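Local coordinates for protein lysozyme (PDB 6H9D) that probably binds and hydrolyses peptidoglycan, perhaps with reduced activity, as the phage-lysozyme-like muramidase domain of SpmX, a morphogenesis protein linked to stalk synthesis, at residues A[55-58]-A[59-63]; A[66-69]-A[70-74]. All coordinates share one frame; numbering follows the deposited sequence.

Overall arrangement
Following the chain from the N terminus, helix 50-71 comes after the small antiparallel sheet of strands 24-26 and 32-35 and leads toward the helical part, helix 78-91 being next. Both interactions are local and lie in series on this helix; they neither nest nor cross, and neither closes a long loop. Interaction 1 (55-63) is the earlier part, where the helix meets helix 8-16, helix 78-91 and loop residues such as His38 and Phe40. Interaction 2 (66-74), its centre about 17 Å from the centre of interaction 1, covers the last turn and the exit from the helix, where the chain touches helices 78-91, 93-97 and 100-106 and the N-terminal residues Arg3 and His4.

Interaction 1: residues A[55-58]-A[59-63]; sequences ALLR and FDLLP
The amide N of Leu61 is shared by two carbonyls of the preceding turn: it gives a bond of 2.9 Å to Leu57 O and a weak one to Arg58 O. This is the middle of helix 50-71, the long helix that in phage lysozymes connects the small sheet-bearing lobe to the helical lobe. Before it the spacing is regular, with Phe59 N bonded to Ala55 O and Asp60 N bonded to Leu56 O at 3.0 Å, the latter N-H...O angle being 157°. After it the ladder slackens: Leu62 N reaches Arg58 O only weakly, at 3.3 Å, and also bonds Phe59 O, three residues back; the helix kinks at Pro63, whose ring nitrogen makes no bond to the turn before.

On the inner face Leu57 CG comes to 4.0 Å from Leu61 CD1 as the two side chains slant across each other. With chi1 at 170°, CG opposite the backbone N, Leu57 turns CG and its CD1 branch toward Leu61, while CD2 points back along the helix. Phe89 of helix 78-91 and Ile14 of helix 8-16 touch both leucines, making the pair buried.

The outer face belongs to Leu56 and Phe59. Leu56 CD2 meets the phenyl ring obliquely, 3.9 Å from Phe59 CD2, while Ala55 O lies 3.6 Å above the plane of one face of the Phe59 ring, displaced toward its rim; Phe40 also touches this ring. Charged ends look outside the segments: Arg58 NE pairs with Asp54, one turn back, and Asp60 OD2 is hydrogen-bonded to ND1 of His38, a bond that ties the loop to the helix. That same OD2 of Asp60 sits 3.4 Å from Leu56 O, a meeting of two acceptors.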
loop_
_atom_site.group_PDB
_atom_site.type_symbol
_atom_site.label_atom_id
_atom_site.label_comp_id
_atom_site.label_asym_id
_atom_site.label_seq_id
_atom_site.Cartn_x
_atom_site.Cartn_y
_atom_site.Cartn_z
ATOM N N ALA A 55 4.959 -12.159 -7.871
ATOM C CA ALA A 55 3.959 -13.108 -7.433
ATOM C C ALA A 55 3.738 -12.973 -5.926
ATOM O O ALA A 55 2.612 -12.895 -5.494
ATOM C CB ALA A 55 4.355 -14.509 -7.820
ATOM N N LEU A 56 4.821 -12.913 -5.147
ATOM C CA LEU A 56 4.732 -12.831 -3.702
ATOM C C LEU A 56 4.086 -11.513 -3.259
ATOM O O LEU A 56 3.327 -11.484 -2.291
ATOM C CB LEU A 56 6.130 -12.995 -3.094
ATOM C CG LEU A 56 6.790 -14.354 -3.353
ATOM C CD1 LEU A 56 8.241 -14.326 -2.932
ATOM C CD2 LEU A 56 6.050 -15.467 -2.627
ATOM N N LEU A 57 4.401 -10.415 -3.943
ATOM C CA LEU A 57 3.804 -9.125 -3.620
ATOM C C LEU A 57 2.286 -9.230 -3.847
ATOM O O LEU A 57 1.512 -8.771 -3.013
ATOM C CB LEU A 57 4.464 -8.005 -4.447
ATOM C CG LEU A 57 3.784 -6.631 -4.386
ATOM C CD1 LEU A 57 3.734 -6.100 -2.956
ATOM C CD2 LEU A 57 4.483 -5.640 -5.297
ATOM N N ARG A 58 1.856 -9.898 -4.927
ATOM C CA ARG A 58 0.418 -10.028 -5.200
ATOM C C ARG A 58 -0.239 -10.863 -4.096
ATOM O O ARG A 58 -1.375 -10.606 -3.745
ATOM C CB ARG A 58 0.172 -10.594 -6.604
ATOM C CG ARG A 58 0.548 -9.626 -7.720
ATOM C CD ARG A 58 0.697 -10.289 -9.082
ATOM N NE ARG A 58 0.923 -9.312 -10.147
ATOM C CZ ARG A 58 -0.063 -8.713 -10.819
ATOM N NH1 ARG A 58 -1.314 -8.967 -10.494
ATOM N NH2 ARG A 58 0.210 -7.869 -11.796
ATOM N N PHE A 59 0.482 -11.834 -3.519
ATOM C CA PHE A 59 -0.058 -12.565 -2.348
ATOM C C PHE A 59 -0.261 -11.607 -1.175
ATOM O O PHE A 59 -1.283 -11.599 -0.547
ATOM C CB PHE A 59 0.864 -13.688 -1.887
ATOM C CG PHE A 59 1.018 -14.851 -2.834
ATOM C CD1 PHE A 59 0.060 -15.127 -3.801
ATOM C CD2 PHE A 59 2.115 -15.691 -2.726
ATOM C CE1 PHE A 59 0.222 -16.198 -4.667
ATOM C CE2 PHE A 59 2.265 -16.769 -3.586
ATOM C CZ PHE A 59 1.310 -17.035 -4.534
ATOM N N ASP A 60 0.744 -10.771 -0.898
ATOM C CA ASP A 60 0.709 -9.855 0.236
ATOM C C ASP A 60 -0.423 -8.827 0.031
ATOM O O ASP A 60 -0.941 -8.266 0.983
ATOM C CB ASP A 60 2.088 -9.217 0.444
ATOM C CG ASP A 60 3.131 -10.198 0.972
ATOM O OD1 ASP A 60 2.735 -11.140 1.679
ATOM O OD2 ASP A 60 4.330 -10.043 0.641
ATOM N N LEU A 61 -0.764 -8.523 -1.220
ATOM C CA LEU A 61 -1.791 -7.506 -1.504
ATOM C C LEU A 61 -3.218 -8.075 -1.417
ATOM O O LEU A 61 -4.139 -7.307 -1.297
ATOM C CB LEU A 61 -1.541 -6.916 -2.888
ATOM C CG LEU A 61 -0.314 -6.020 -2.995
ATOM C CD1 LEU A 61 -0.079 -5.602 -4.439
ATOM C CD2 LEU A 61 -0.458 -4.825 -2.082
ATOM N N LEU A 62 -3.389 -9.410 -1.440
ATOM C CA LEU A 62 -4.714 -10.039 -1.451
ATOM C C LEU A 62 -5.578 -9.501 -0.318
ATOM O O LEU A 62 -6.703 -9.101 -0.581
ATOM C CB LEU A 62 -4.604 -11.564 -1.360
ATOM C CG LEU A 62 -4.151 -12.278 -2.633
ATOM C CD1 LEU A 62 -3.939 -13.768 -2.372
ATOM C CD2 LEU A 62 -5.148 -12.079 -3.767
ATOM N N PRO A 63 -5.137 -9.495 0.960
ATOM C CA PRO A 63 -5.960 -8.973 2.041
ATOM C C PRO A 63 -6.201 -7.464 1.968
ATOM O O PRO A 63 -7.217 -6.981 2.477
ATOM C CB PRO A 63 -5.223 -9.333 3.325
ATOM C CG PRO A 63 -3.807 -9.632 2.884
ATOM C CD PRO A 63 -3.888 -10.094 1.454
#

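Interaction 2: residues A[66-69]-A[70-74]; sequences EAVN and NLVHT
The amide of Asn70 packs against the carbonyl oxygen of Glu66: Asn70 CG lies 3.0 Å from Glu66 O, beyond the oxygen and off the carbonyl plane, and the same oxygen accepts the Asn70 backbone N-H at 2.9 Å. With chi1 at -62°, CG stays on the side of its own backbone N, close to the oxygen which that N-H bonds. ND2 of Asn70 is near Glu66 O as well, but the angle is too poor for a bond. The polar tips find another partner in Arg3, which forms a salt bridge through NH2 to Glu66 OE1 and a hydrogen bond through NH1 to Asn70 OD1, spanning a turn of helix 50-71.

Ala67, without a long side chain, contributes chiefly its carbonyl. Leu71 N is bonded to Ala67 O at 2.8 Å, and Leu71 CG presses on this oxygen at 3.1 Å, a tight fit; a weaker bond runs from Leu71 N to Val68 O. The methyl of Ala67 touches Ile93 of helix 93-97.

Asn69 bonds outside the two segments. Its ND2 turns back to Val65 O, and its OD1 takes the backbone N-H of His4, which leaves the amide gripped at both ends.

The motif is a helix C-terminus. Val72 is the first residue to leave helical angles, yet its N still bonds to Val68 O at 2.9 Å. Val68 CG1 lies 4.1 Å from Val72 CG2, the two buried side chains side by side; Val68 touches helices 78-91 and 93-97, Val72 touches helix 100-106. Beyond the helix, Asn106 bonds both Leu71 O and His73 N. The Glu66 carboxylate and Asn70 OD1 offer Arg3 two acceptors a turn apart, and the nearby C-terminal end of the helix would probably add to the attraction for its positive charge.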
loop_
_atom_site.group_PDB
_atom_site.type_symbol
_atom_site.label_atom_id
_atom_site.label_comp_id
_atom_site.label_asym_id
_atom_site.label_seq_id
_atom_site.Cartn_x
_atom_site.Cartn_y
_atom_site.Cartn_z
ATOM N N GLU A 66 -9.013 -7.163 -0.574
ATOM C CA GLU A 66 -10.233 -7.557 0.146
ATOM C C GLU A 66 -10.719 -6.421 1.050
ATOM O O GLU A 66 -11.894 -6.085 1.020
ATOM C CB GLU A 66 -9.973 -8.823 0.958
ATOM C CG GLU A 66 -9.887 -10.046 0.070
ATOM C CD GLU A 66 -11.141 -10.226 -0.772
ATOM O OE1 GLU A 66 -12.228 -10.366 -0.172
ATOM O OE2 GLU A 66 -11.037 -10.171 -2.017
ATOM N N ALA A 67 -9.804 -5.841 1.845
ATOM C CA ALA A 67 -10.124 -4.793 2.779
ATOM C C ALA A 67 -10.720 -3.573 2.055
ATOM O O ALA A 67 -11.693 -2.997 2.523
ATOM C CB ALA A 67 -8.907 -4.398 3.566
ATOM N N VAL A 68 -10.125 -3.164 0.931
ATOM C CA VAL A 68 -10.543 -1.915 0.290
ATOM C C VAL A 68 -11.944 -2.131 -0.291
ATOM O O VAL A 68 -12.830 -1.308 -0.121
ATOM C CB VAL A 68 -9.538 -1.426 -0.771
ATOM C CG1 VAL A 68 -10.101 -0.245 -1.543
ATOM C CG2 VAL A 68 -8.204 -1.034 -0.129
ATOM N N ASN A 69 -12.129 -3.296 -0.882
ATOM C CA ASN A 69 -13.431 -3.716 -1.438
ATOM C C ASN A 69 -14.474 -3.732 -0.321
ATOM O O ASN A 69 -15.561 -3.240 -0.529
ATOM C CB ASN A 69 -13.309 -5.115 -2.025
ATOM C CG ASN A 69 -12.951 -5.080 -3.484
ATOM O OD1 ASN A 69 -13.649 -4.473 -4.270
ATOM N ND2 ASN A 69 -11.874 -5.727 -3.850
ATOM N N ASN A 70 -14.103 -4.230 0.844
ATOM C CA ASN A 70 -15.075 -4.370 1.948
ATOM C C ASN A 70 -15.315 -3.048 2.666
ATOM O O ASN A 70 -16.423 -2.873 3.143
ATOM C CB ASN A 70 -14.627 -5.421 2.961
ATOM C CG ASN A 70 -14.514 -6.815 2.387
ATOM O OD1 ASN A 70 -15.000 -7.095 1.303
ATOM N ND2 ASN A 70 -13.845 -7.685 3.109
ATOM N N LEU A 71 -14.319 -2.165 2.710
ATOM C CA LEU A 71 -14.443 -0.921 3.498
ATOM C C LEU A 71 -15.028 0.223 2.674
ATOM O O LEU A 71 -15.593 1.123 3.275
ATOM C CB LEU A 71 -13.069 -0.565 4.047
ATOM C CG LEU A 71 -12.573 -1.493 5.141
ATOM C CD1 LEU A 71 -11.213 -1.051 5.618
ATOM C CD2 LEU A 71 -13.557 -1.517 6.289
ATOM N N VAL A 72 -14.890 0.162 1.355
ATOM C CA VAL A 72 -15.410 1.253 0.492
ATOM C C VAL A 72 -16.806 0.877 -0.014
ATOM O O VAL A 72 -16.925 -0.132 -0.656
ATOM C CB VAL A 72 -14.435 1.602 -0.645
ATOM C CG1 VAL A 72 -15.032 2.641 -1.572
ATOM C CG2 VAL A 72 -13.111 2.092 -0.092
ATOM N N HIS A 73 -17.794 1.720 0.277
ATOM C CA HIS A 73 -19.202 1.490 -0.123
ATOM C C HIS A 73 -19.569 2.293 -1.373
ATOM O O HIS A 73 -20.623 2.023 -1.934
ATOM C CB HIS A 73 -20.130 1.860 1.027
ATOM C CG HIS A 73 -19.690 1.278 2.316
ATOM N ND1 HIS A 73 -19.527 -0.063 2.480
ATOM C CD2 HIS A 73 -19.329 1.856 3.473
ATOM C CE1 HIS A 73 -19.104 -0.300 3.695
ATOM N NE2 HIS A 73 -18.976 0.858 4.323
ATOM N N THR A 74 -18.760 3.271 -1.757
ATOM C CA THR A 74 -19.108 4.036 -2.974
ATOM C C THR A 74 -18.467 3.349 -4.175
ATOM O O THR A 74 -17.505 2.614 -3.980
ATOM C CB THR A 74 -18.628 5.487 -2.890
ATOM O OG1 THR A 74 -17.210 5.461 -2.945
ATOM C CG2 THR A 74 -19.079 6.198 -1.637
#